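Local coordinates for putative peptide ABC-transport system periplasmic peptide-binding protein (Campylobacter jejuni, PDB 4OEV), which captures nickel outside the cytoplasmic membrane for an ABC-type importer, and belongs to a family generally assigned to peptide transport, at residues R242-N247 with P453-A458; W336-D341 with F372-V377; P342-L347 with D378-G383; T394-E399 with E409-G414. All blocks are in the same frame, centred on the assembly; numbering follows the deposited sequence.

Contact 1 of 4, residues R242-N247 with P453-A458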
# COMPACT_ATOMS: atom_id res chain seq x y z
N ARG A 242 4.77 -9.79 1.82
CA ARG A 242 6.11 -9.67 1.27
C ARG A 242 6.28 -10.77 0.23
O ARG A 242 5.71 -11.83 0.37
CB ARG A 242 7.23 -9.83 2.33
CG ARG A 242 7.23 -8.69 3.35
CD ARG A 242 7.80 -7.41 2.79
NE ARG A 242 7.46 -6.28 3.64
CZ ARG A 242 6.31 -5.61 3.58
NH1 ARG A 242 5.35 -5.94 2.71
NH2 ARG A 242 6.10 -4.61 4.41
N ALA A 243 7.06 -10.48 -0.80
CA ALA A 243 7.28 -11.40 -1.93
C ALA A 243 8.59 -11.09 -2.60
O ALA A 243 9.08 -9.96 -2.45
CB ALA A 243 6.07 -11.29 -2.97
N LEU A 244 9.15 -12.07 -3.35
CA LEU A 244 10.22 -11.78 -4.29
C LEU A 244 9.58 -11.35 -5.61
O LEU A 244 8.84 -12.14 -6.21
CB LEU A 244 11.12 -13.01 -4.56
CG LEU A 244 12.29 -12.69 -5.47
CD1 LEU A 244 13.16 -11.73 -4.70
CD2 LEU A 244 13.08 -14.06 -5.84
N MET A 245 9.88 -10.13 -6.06
CA MET A 245 9.41 -9.61 -7.37
C MET A 245 10.41 -10.11 -8.42
O MET A 245 11.56 -9.74 -8.34
CB MET A 245 9.40 -8.08 -7.38
CG MET A 245 8.83 -7.30 -8.67
SD MET A 245 9.76 -5.76 -9.00
CE MET A 245 11.27 -6.45 -9.69
N PHE A 246 9.96 -10.88 -9.42
CA PHE A 246 10.80 -11.21 -10.59
C PHE A 246 10.80 -10.06 -11.57
O PHE A 246 9.72 -9.50 -11.90
CB PHE A 246 10.27 -12.45 -11.32
CG PHE A 246 10.25 -13.70 -10.51
CD1 PHE A 246 11.41 -14.19 -9.93
CD2 PHE A 246 9.09 -14.45 -10.43
CE1 PHE A 246 11.39 -15.35 -9.22
CE2 PHE A 246 9.07 -15.63 -9.73
CZ PHE A 246 10.24 -16.10 -9.13
N ASN A 247 11.98 -9.69 -12.06
CA ASN A 247 12.02 -8.76 -13.16
C ASN A 247 11.93 -9.58 -14.44
O ASN A 247 12.81 -10.39 -14.76
CB ASN A 247 13.29 -7.87 -13.17
CG ASN A 247 13.19 -6.78 -14.24
OD1 ASN A 247 12.62 -7.05 -15.31
ND2 ASN A 247 13.75 -5.56 -13.98
N PRO A 453 4.21 -13.90 -11.23
CA PRO A 453 5.07 -12.71 -11.32
C PRO A 453 6.07 -12.67 -10.15
O PRO A 453 7.06 -11.91 -10.20
CB PRO A 453 4.07 -11.57 -11.20
CG PRO A 453 3.00 -12.13 -10.34
CD PRO A 453 2.84 -13.54 -10.81
N PHE A 454 5.73 -13.38 -9.08
CA PHE A 454 6.44 -13.27 -7.79
C PHE A 454 6.84 -14.64 -7.24
O PHE A 454 6.36 -15.70 -7.69
CB PHE A 454 5.61 -12.60 -6.67
CG PHE A 454 5.17 -11.14 -6.90
CD1 PHE A 454 5.68 -10.30 -7.91
CD2 PHE A 454 4.27 -10.58 -5.98
CE1 PHE A 454 5.20 -8.98 -8.06
CE2 PHE A 454 3.79 -9.25 -6.12
CZ PHE A 454 4.27 -8.45 -7.15
N ILE A 455 7.64 -14.62 -6.17
CA ILE A 455 7.52 -15.66 -5.14
C ILE A 455 6.78 -15.03 -3.95
O ILE A 455 7.35 -14.11 -3.32
CB ILE A 455 8.83 -16.20 -4.61
CG1 ILE A 455 9.67 -16.79 -5.76
CG2 ILE A 455 8.53 -17.24 -3.59
CD1 ILE A 455 11.03 -17.29 -5.29
N PHE A 456 5.53 -15.41 -3.71
CA PHE A 456 4.82 -14.84 -2.54
C PHE A 456 5.40 -15.49 -1.28
O PHE A 456 5.62 -16.69 -1.27
CB PHE A 456 3.33 -15.07 -2.59
CG PHE A 456 2.62 -14.13 -3.51
CD1 PHE A 456 1.98 -13.00 -3.00
CD2 PHE A 456 2.58 -14.36 -4.86
CE1 PHE A 456 1.29 -12.12 -3.82
CE2 PHE A 456 1.88 -13.43 -5.72
CZ PHE A 456 1.24 -12.34 -5.17
N LEU A 457 5.61 -14.71 -0.23
CA LEU A 457 6.28 -15.27 0.95
C LEU A 457 5.36 -15.24 2.17
O LEU A 457 4.98 -16.30 2.67
CB LEU A 457 7.57 -14.51 1.21
CG LEU A 457 8.57 -14.68 0.07
CD1 LEU A 457 9.70 -13.62 0.18
CD2 LEU A 457 9.18 -16.09 0.14
N ALA A 458 4.95 -14.05 2.63
CA ALA A 458 4.17 -14.03 3.86
C ALA A 458 3.31 -12.75 4.00
O ALA A 458 3.70 -11.68 3.54
CB ALA A 458 5.07 -14.15 5.06
O HOH W 1 7.10 -9.06 -11.52
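The rings of Phe454 and Phe246 meet the partner strand on the two faces of one sheet. Phe454 CD2 lies over one face of its strand-mate Phe456, offset toward the rim, and approaches Ala243 CB at 3.6 Å. A water lies in the plane of the Phe454 ring, at its edge, and donates to Phe246 O and Pro453 O. Beyond Ala243, Met245 CG reaches Phe454 CE1 at 4.0 Å, crossing it obliquely. On the other face Leu244 and Ile455 run side by side, CD2 to CD1 3.9 Å, and Phe246 swings in beside them: with CG next to its own backbone N (chi1 -61°), its ring sets CZ 3.5 Å from Ile455 CG1. Helix 256-265 and helix 342-357 pack on these residues.

The backbones run antiparallel, their short axes 171° apart. Leu244 and Ile455 form a hydrogen-bonded pair, N of Leu244 to O of Ile455 at 2.7 Å, and Phe246 N bonds Pro453 O at 3.2 Å. At the far end the register slips by one: Arg242 O accepts from Leu457 N at 2.9 Å and from Ala458 N at 3.3 Å, two donors gripping one carbonyl. The guanidinium of Arg242 turns away to a salt bridge with Asp240. Here a classic beta bulge interrupts an antiparallel pair within the antiparallel sheet that also holds strand 379-384 in this solute-binding protein.

Contact 2 of 4, residues W336-D341 with F372-V377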
# COMPACT_ATOMS: atom_id res chain seq x y z
N TRP A 336 17.63 -7.81 -4.60
CA TRP A 336 17.81 -6.53 -3.94
C TRP A 336 16.83 -6.35 -2.76
O TRP A 336 15.65 -6.71 -2.87
CB TRP A 336 17.64 -5.39 -4.95
CG TRP A 336 18.83 -5.22 -5.88
CD1 TRP A 336 19.31 -6.14 -6.80
CD2 TRP A 336 19.68 -4.08 -5.99
NE1 TRP A 336 20.41 -5.62 -7.45
CE2 TRP A 336 20.65 -4.36 -6.98
CE3 TRP A 336 19.72 -2.84 -5.33
CZ2 TRP A 336 21.64 -3.45 -7.33
CZ3 TRP A 336 20.72 -1.93 -5.68
CH2 TRP A 336 21.66 -2.24 -6.67
N ALA A 337 17.32 -5.79 -1.65
CA ALA A 337 16.45 -5.56 -0.49
C ALA A 337 16.70 -4.17 0.04
O ALA A 337 17.83 -3.67 -0.02
CB ALA A 337 16.71 -6.62 0.66
N MET A 338 15.63 -3.55 0.56
CA MET A 338 15.77 -2.31 1.31
C MET A 338 16.62 -2.54 2.56
O MET A 338 16.19 -3.27 3.45
CB MET A 338 14.39 -1.80 1.74
CG MET A 338 13.41 -1.51 0.58
SD MET A 338 11.87 -1.05 1.33
CE MET A 338 10.82 -0.64 -0.08
N SER A 339 17.81 -1.93 2.64
CA SER A 339 18.75 -2.21 3.73
C SER A 339 18.29 -1.67 5.08
O SER A 339 18.77 -2.12 6.11
CB SER A 339 20.15 -1.67 3.39
OG SER A 339 20.13 -0.27 3.19
N ASN A 340 17.36 -0.70 5.06
CA ASN A 340 16.79 -0.14 6.28
C ASN A 340 15.66 -1.00 6.83
O ASN A 340 15.07 -0.70 7.89
CB ASN A 340 16.26 1.27 6.01
CG ASN A 340 15.29 1.29 4.83
OD1 ASN A 340 15.67 0.99 3.71
ND2 ASN A 340 14.05 1.62 5.08
N ASP A 341 15.30 -2.06 6.10
CA ASP A 341 14.24 -2.98 6.56
C ASP A 341 14.83 -4.37 6.90
O ASP A 341 15.13 -5.16 5.98
CB ASP A 341 13.16 -3.10 5.52
CG ASP A 341 11.92 -3.87 6.02
OD1 ASP A 341 12.07 -4.70 6.94
OD2 ASP A 341 10.81 -3.61 5.47
N PHE A 372 17.67 3.52 -5.12
CA PHE A 372 17.84 2.82 -6.40
C PHE A 372 16.46 2.57 -6.99
O PHE A 372 15.44 2.62 -6.30
CB PHE A 372 18.64 1.49 -6.25
CG PHE A 372 17.98 0.47 -5.35
CD1 PHE A 372 18.13 0.54 -3.97
CD2 PHE A 372 17.21 -0.56 -5.87
CE1 PHE A 372 17.52 -0.40 -3.12
CE2 PHE A 372 16.58 -1.50 -5.03
CZ PHE A 372 16.74 -1.41 -3.65
N ASP A 373 16.45 2.30 -8.29
CA ASP A 373 15.20 2.10 -9.04
C ASP A 373 14.78 0.64 -8.94
O ASP A 373 15.44 -0.25 -9.49
CB ASP A 373 15.41 2.54 -10.50
CG ASP A 373 14.14 2.51 -11.32
OD1 ASP A 373 13.22 1.77 -10.99
OD2 ASP A 373 14.08 3.18 -12.34
N TYR A 374 13.67 0.40 -8.25
CA TYR A 374 13.22 -0.94 -7.97
C TYR A 374 12.82 -1.73 -9.23
O TYR A 374 12.71 -2.94 -9.18
CB TYR A 374 12.04 -0.94 -7.01
CG TYR A 374 12.26 -0.20 -5.69
CD1 TYR A 374 11.17 0.31 -4.97
CD2 TYR A 374 13.54 0.02 -5.18
CE1 TYR A 374 11.35 1.02 -3.79
CE2 TYR A 374 13.73 0.71 -4.02
CZ TYR A 374 12.63 1.21 -3.30
OH TYR A 374 12.84 1.91 -2.11
N SER A 375 12.53 -1.03 -10.33
CA SER A 375 12.08 -1.67 -11.55
C SER A 375 13.28 -2.00 -12.45
O SER A 375 13.09 -2.49 -13.56
CB SER A 375 11.08 -0.77 -12.34
OG SER A 375 11.77 0.31 -12.94
N LYS A 376 14.50 -1.67 -12.01
CA LYS A 376 15.68 -1.90 -12.84
C LYS A 376 16.64 -2.97 -12.25
O LYS A 376 17.79 -3.04 -12.68
CB LYS A 376 16.48 -0.62 -13.06
CG LYS A 376 15.71 0.53 -13.69
CD LYS A 376 15.59 0.38 -15.18
CE LYS A 376 14.96 1.65 -15.81
NZ LYS A 376 15.91 2.82 -15.89
N VAL A 377 16.14 -3.75 -11.29
CA VAL A 377 16.95 -4.82 -10.66
C VAL A 377 16.40 -6.19 -11.02
O VAL A 377 15.23 -6.31 -11.35
CB VAL A 377 16.97 -4.67 -9.11
CG1 VAL A 377 17.62 -3.35 -8.74
CG2 VAL A 377 15.57 -4.75 -8.56
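Trp336 and Phe372 are brought together by different first torsions. In Trp336, CG stands beside the backbone N (chi1 -75°), whereas in Phe372 it sits between the backbone N and the carbonyl carbon (chi1 61°), and the two side chains run antiparallel alongside one another. Trp336 CE3 lies over the centre of the Phe372 ring, 3.4 Å from Phe372 CE2. The planes are inclined at 48°, neither stacked nor edge-to-face. The opposite face of Phe372 receives Tyr374 CE2 near its rim, which places the phenylalanine between two aromatic neighbours.

Val377 approaches the indole from over a face. Its CG1 methyl stands 3.5 Å from the centroid of the five-membered ring of Trp336, nearly on the ring normal, a well-centred CH-pi contact. Indole NE1 is hydrogen-bonded to Glu334 OE2, just before the segment.

Two residues further along the strand, the extended chain of Met338 meets Tyr374 at about a right angle, CE to Tyr374 OH 3.8 Å. Met338 also touches the bound oxalate, while the Tyr374 hydroxyl is hydrogen-bonded to Gly370 and its ring stacks on Phe380.

Within 372-377 the loop holds its own shape: Asp373 OD1 accepts from Ser375 OG at 2.8 Å and from Ser375 N at 3.0 Å, both from one face of the carboxylate plane. An Asx turn thus shapes a loop whose aromatic residues pack on the end of strand 329-338, next to the oxalate pocket to which Met338 belongs.

Contact 3 of 4, residues P342-L347 with D378-G383. With OXL (oxalate ion), chain D.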
# COMPACT_ATOMS: atom_id res chain seq x y z
N PRO A 342 14.94 -4.67 8.21
CA PRO A 342 15.66 -5.88 8.61
C PRO A 342 14.93 -7.12 8.16
O PRO A 342 15.61 -8.12 7.89
CB PRO A 342 15.72 -5.80 10.14
CG PRO A 342 14.48 -4.97 10.54
CD PRO A 342 14.36 -3.95 9.37
N LEU A 343 13.60 -7.03 8.02
CA LEU A 343 12.81 -8.18 7.60
C LEU A 343 13.14 -8.55 6.16
O LEU A 343 13.36 -9.74 5.83
CB LEU A 343 11.33 -7.88 7.76
CG LEU A 343 10.42 -9.02 7.28
CD1 LEU A 343 10.84 -10.31 7.97
CD2 LEU A 343 9.00 -8.70 7.65
N ARG A 344 13.25 -7.54 5.32
CA ARG A 344 13.53 -7.78 3.90
C ARG A 344 14.96 -8.24 3.70
O ARG A 344 15.21 -9.12 2.86
CB ARG A 344 13.24 -6.52 3.08
CG ARG A 344 11.88 -5.93 3.36
CD ARG A 344 11.45 -5.02 2.22
NE ARG A 344 10.32 -4.13 2.52
CZ ARG A 344 9.44 -3.69 1.59
NH1 ARG A 344 8.47 -2.84 1.92
NH2 ARG A 344 9.52 -4.14 0.34
N VAL A 345 15.92 -7.66 4.44
CA VAL A 345 17.30 -8.13 4.39
C VAL A 345 17.38 -9.60 4.77
O VAL A 345 18.06 -10.40 4.09
CB VAL A 345 18.23 -7.33 5.33
CG1 VAL A 345 19.61 -8.02 5.43
CG2 VAL A 345 18.33 -5.87 4.86
N SER A 346 16.69 -9.98 5.86
CA SER A 346 16.69 -11.37 6.31
C SER A 346 16.09 -12.27 5.25
O SER A 346 16.61 -13.33 4.95
CB SER A 346 15.93 -11.53 7.62
OG SER A 346 16.70 -11.02 8.70
N LEU A 347 14.97 -11.84 4.69
CA LEU A 347 14.34 -12.61 3.63
C LEU A 347 15.20 -12.79 2.37
O LEU A 347 15.19 -13.88 1.80
CB LEU A 347 13.01 -11.94 3.24
CG LEU A 347 11.89 -12.14 4.26
CD1 LEU A 347 10.70 -11.24 3.83
CD2 LEU A 347 11.50 -13.61 4.42
N ASP A 378 17.25 -7.24 -10.98
CA ASP A 378 16.80 -8.55 -11.41
C ASP A 378 15.64 -9.06 -10.60
O ASP A 378 14.75 -9.74 -11.12
CB ASP A 378 17.93 -9.64 -11.31
CG ASP A 378 19.20 -9.30 -12.12
OD1 ASP A 378 19.10 -8.65 -13.20
OD2 ASP A 378 20.32 -9.70 -11.67
N SER A 379 15.70 -8.83 -9.29
CA SER A 379 14.61 -9.19 -8.42
C SER A 379 14.68 -8.32 -7.17
O SER A 379 15.74 -7.70 -6.87
CB SER A 379 14.65 -10.68 -8.08
OG SER A 379 15.79 -11.04 -7.30
N PHE A 380 13.57 -8.24 -6.47
CA PHE A 380 13.40 -7.23 -5.43
C PHE A 380 12.48 -7.77 -4.34
O PHE A 380 11.45 -8.37 -4.66
CB PHE A 380 12.79 -5.92 -6.06
CG PHE A 380 12.59 -4.80 -5.07
CD1 PHE A 380 13.67 -4.06 -4.61
CD2 PHE A 380 11.30 -4.48 -4.64
CE1 PHE A 380 13.47 -3.01 -3.71
CE2 PHE A 380 11.09 -3.42 -3.73
CZ PHE A 380 12.17 -2.71 -3.25
N LEU A 381 12.86 -7.60 -3.06
CA LEU A 381 12.06 -8.08 -1.94
C LEU A 381 10.95 -7.02 -1.75
O LEU A 381 11.18 -6.05 -1.04
CB LEU A 381 12.91 -8.23 -0.66
CG LEU A 381 12.44 -9.36 0.27
CD1 LEU A 381 11.00 -9.20 0.67
CD2 LEU A 381 12.59 -10.70 -0.41
N ILE A 382 9.82 -7.25 -2.39
CA ILE A 382 8.73 -6.26 -2.60
C ILE A 382 7.58 -6.48 -1.61
O ILE A 382 7.56 -7.51 -0.92
CB ILE A 382 8.19 -6.41 -4.06
CG1 ILE A 382 7.41 -5.14 -4.53
CG2 ILE A 382 7.20 -7.63 -4.11
CD1 ILE A 382 7.22 -5.13 -6.05
N GLY A 383 6.62 -5.53 -1.49
CA GLY A 383 5.51 -5.77 -0.61
C GLY A 383 4.34 -4.91 -1.20
O GLY A 383 4.63 -3.92 -1.86
C1 OXL D . 7.46 -2.02 -1.51
C2 OXL D . 6.75 -1.20 -2.59
O1 OXL D . 8.14 -3.10 -1.75
O2 OXL D . 7.26 -1.23 -3.72
O3 OXL D . 7.39 -1.56 -0.36
O4 OXL D . 5.79 -0.39 -2.32
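Hydrogen bonding across this contact is concentrated in the guanidinium of Arg344. Its NH2 donates to Leu381 O at 2.9 Å, nearly straight (158°) and in the carbonyl plane on a lone pair, with the oxygen lying almost in the guanidinium plane. The same nitrogen donates to oxalate O1 at 2.7 Å, again at the edge of the group, while Arg344 NH1 reaches oxalate O3 at 2.8 Å. One carboxylate is thereby held by a two-pronged grip. Gly383 N adds a weak bond to O1 at 2.9 Å. An extended chain from CG to NE carries the guanidinium from the helix to the ligand.

A salt bridge from Arg344 NE to Asp341, just before the helix, helps fix the rotation of the group.

Apolar contacts lie nearer the helix. Leu347 and Leu381 cross at about a right angle, CD1 to CD1 3.8 Å, and Arg344 CB packs against Leu381 CG at 4.1 Å.

Van der Waals contacts with the ligand form a separate group: Ile382 CG1 comes within 3.5 Å of oxalate O1, and Phe380 presents its ring edge to that oxygen, CE2 at 3.6 Å.

The chemistry suggests that a backbone carbonyl and a second-shell aspartate orient the arginine, whose positive charge would favour an anionic ligand; His26, His480 and His481 bind the neighbouring nickel ion, consistent with recognition of the metal together with a small carboxylate.

Contact 4 of 4, residues T394-E399 with E409-G414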
# COMPACT_ATOMS: atom_id res chain seq x y z
N THR A 394 -4.15 -4.27 -6.98
CA THR A 394 -3.92 -5.29 -7.98
C THR A 394 -3.83 -4.68 -9.34
O THR A 394 -2.94 -5.06 -10.12
CB THR A 394 -5.02 -6.43 -8.00
OG1 THR A 394 -6.31 -5.84 -8.17
CG2 THR A 394 -5.02 -7.28 -6.73
N PHE A 395 -4.72 -3.72 -9.66
CA PHE A 395 -4.66 -3.16 -10.99
C PHE A 395 -3.31 -2.44 -11.29
O PHE A 395 -2.63 -2.74 -12.32
CB PHE A 395 -5.85 -2.21 -11.23
CG PHE A 395 -6.08 -1.87 -12.71
CD1 PHE A 395 -6.81 -2.72 -13.51
CD2 PHE A 395 -5.51 -0.72 -13.28
CE1 PHE A 395 -7.04 -2.41 -14.90
CE2 PHE A 395 -5.70 -0.41 -14.67
CZ PHE A 395 -6.46 -1.26 -15.46
N ARG A 396 -2.88 -1.54 -10.43
CA ARG A 396 -1.63 -0.81 -10.74
C ARG A 396 -0.42 -1.73 -10.61
O ARG A 396 0.68 -1.35 -11.05
CB ARG A 396 -1.41 0.39 -9.80
CG ARG A 396 -2.32 1.58 -10.20
CD ARG A 396 -2.39 2.65 -9.09
NE ARG A 396 -3.24 2.18 -8.01
CZ ARG A 396 -3.60 2.91 -6.94
NH1 ARG A 396 -4.40 2.39 -6.03
NH2 ARG A 396 -3.16 4.15 -6.79
N VAL A 397 -0.62 -2.88 -9.98
CA VAL A 397 0.57 -3.76 -9.68
C VAL A 397 0.85 -4.83 -10.75
O VAL A 397 2.03 -5.10 -11.06
CB VAL A 397 0.38 -4.44 -8.30
CG1 VAL A 397 1.50 -5.55 -7.99
CG2 VAL A 397 0.41 -3.41 -7.21
N PHE A 398 -0.21 -5.43 -11.31
CA PHE A 398 -0.11 -6.61 -12.20
C PHE A 398 -0.54 -6.32 -13.63
O PHE A 398 -0.20 -7.07 -14.54
CB PHE A 398 -0.98 -7.76 -11.67
CG PHE A 398 -0.57 -8.21 -10.25
CD1 PHE A 398 0.62 -8.90 -10.07
CD2 PHE A 398 -1.36 -7.91 -9.15
CE1 PHE A 398 1.02 -9.29 -8.78
CE2 PHE A 398 -0.97 -8.29 -7.87
CZ PHE A 398 0.22 -9.00 -7.68
N GLU A 399 -1.38 -5.31 -13.82
CA GLU A 399 -1.90 -5.14 -15.16
C GLU A 399 -0.88 -4.57 -16.13
O GLU A 399 -0.02 -3.70 -15.77
CB GLU A 399 -3.19 -4.27 -15.08
CG GLU A 399 -4.32 -4.68 -16.02
CD GLU A 399 -4.25 -3.83 -17.24
OE1 GLU A 399 -5.04 -4.06 -18.18
OE2 GLU A 399 -3.45 -2.85 -17.23
N GLU A 409 3.00 6.31 -13.54
CA GLU A 409 2.23 6.08 -12.32
C GLU A 409 1.80 4.62 -12.20
O GLU A 409 0.92 4.28 -11.41
CB GLU A 409 1.02 7.06 -12.28
CG GLU A 409 1.46 8.50 -12.06
CD GLU A 409 1.91 9.23 -13.35
OE1 GLU A 409 1.14 9.26 -14.34
OE2 GLU A 409 3.01 9.82 -13.35
N GLY A 410 2.47 3.71 -12.93
CA GLY A 410 2.12 2.31 -12.77
C GLY A 410 3.00 1.71 -11.65
O GLY A 410 4.06 2.25 -11.33
N TRP A 411 2.53 0.65 -11.02
CA TRP A 411 3.26 0.03 -9.92
C TRP A 411 3.77 -1.36 -10.31
O TRP A 411 4.26 -2.12 -9.47
CB TRP A 411 2.36 -0.11 -8.69
CG TRP A 411 1.94 1.16 -8.05
CD1 TRP A 411 2.36 2.43 -8.34
CD2 TRP A 411 0.99 1.27 -6.99
NE1 TRP A 411 1.68 3.35 -7.53
CE2 TRP A 411 0.84 2.65 -6.70
CE3 TRP A 411 0.23 0.34 -6.28
CZ2 TRP A 411 -0.03 3.10 -5.69
CZ3 TRP A 411 -0.65 0.80 -5.29
CH2 TRP A 411 -0.75 2.16 -5.01
N ASN A 412 3.66 -1.68 -11.60
CA ASN A 412 4.08 -2.96 -12.11
C ASN A 412 5.58 -2.92 -12.38
O ASN A 412 6.02 -2.80 -13.53
CB ASN A 412 3.26 -3.28 -13.39
CG ASN A 412 3.51 -4.66 -13.95
OD1 ASN A 412 4.52 -5.34 -13.61
ND2 ASN A 412 2.65 -5.07 -14.88
N PHE A 413 6.38 -3.05 -11.33
CA PHE A 413 7.77 -2.79 -11.41
C PHE A 413 8.59 -3.93 -12.05
O PHE A 413 9.72 -3.66 -12.45
CB PHE A 413 8.33 -2.46 -10.02
CG PHE A 413 7.76 -1.16 -9.42
CD1 PHE A 413 7.26 -0.18 -10.24
CD2 PHE A 413 7.84 -0.91 -8.07
CE1 PHE A 413 6.74 1.02 -9.69
CE2 PHE A 413 7.34 0.30 -7.55
CZ PHE A 413 6.81 1.24 -8.35
N GLY A 414 8.02 -5.14 -12.09
CA GLY A 414 8.66 -6.31 -12.68
C GLY A 414 8.38 -6.45 -14.17
O GLY A 414 8.93 -7.34 -14.82
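Trp411 N donates to Arg396 O at 2.7 Å, the shorter of two hydrogen bonds that join 394-399 to 409-414. The second comes from a side chain and ends on Glu399, the residue that follows the brief helix 395-398: Asn412 ND2 reaches Glu399 O at 3.1 Å with a nearly straight N-H (167°), yet it arrives from above the carbonyl plane. Placing CG anti to its own nitrogen (chi1 -174°) lets the Asn412 amide reach that oxygen. The amide is shared, since ND2 also donates to Tyr416 O. Asn412 CA makes a CA-H...O contact with Val397 O at 3.1 Å.

Next comes the charged stack. The guanidinium of Arg396 is stacked on the indole of Trp411, planes 19° apart and centres 4.0 Å apart, in an off-centre cation-pi arrangement. Trp411 CH2 sits over the middle of the guanidinium, while Arg396 CD rides over the six-membered ring, 4.1 Å from its centroid, as a CH-pi contact. A bend at chi3 lets the arginine follow the indole side by side. Its two terminal nitrogens are spoken for by backbone oxygens, NH1 by Phe392 and NH2 by Ser99, which helps fix its rotation over the indole.

Packing completes the contact. Val397 CG2 meets the indole edge in its plane, 3.9 Å from CE3. An inverse gamma turn centred on Asn412 packs helix 395-398 against the loop before helix 419-429, with Trp411 meeting the pocket residue Trp384, their rings near-parallel.

As a worked example, the four contacts show how chemistry follows position. Contacts 1, 3 and 4 are buried, whereas contact 2 is only partly so. Contacts 1 and 3 share one sheet: strands 241-246 and 379-384 are neighbours in it, joined by Met245 N to Phe380 O and Ala243 O to Ile382 N. Contact 2 interlocks with contact 3 along the chain, its strand leading through a turn into the helix. Backbone bonds dominate contact 1, aromatic and methyl packing contact 2, and arginine hydrogen bonds to an anionic ligand and a backbone carbonyl contact 3. Contact 4, touching contact 1 through Phe398 and Phe454, combines turn and helix-end hydrogen bonds with a cation-pi stack.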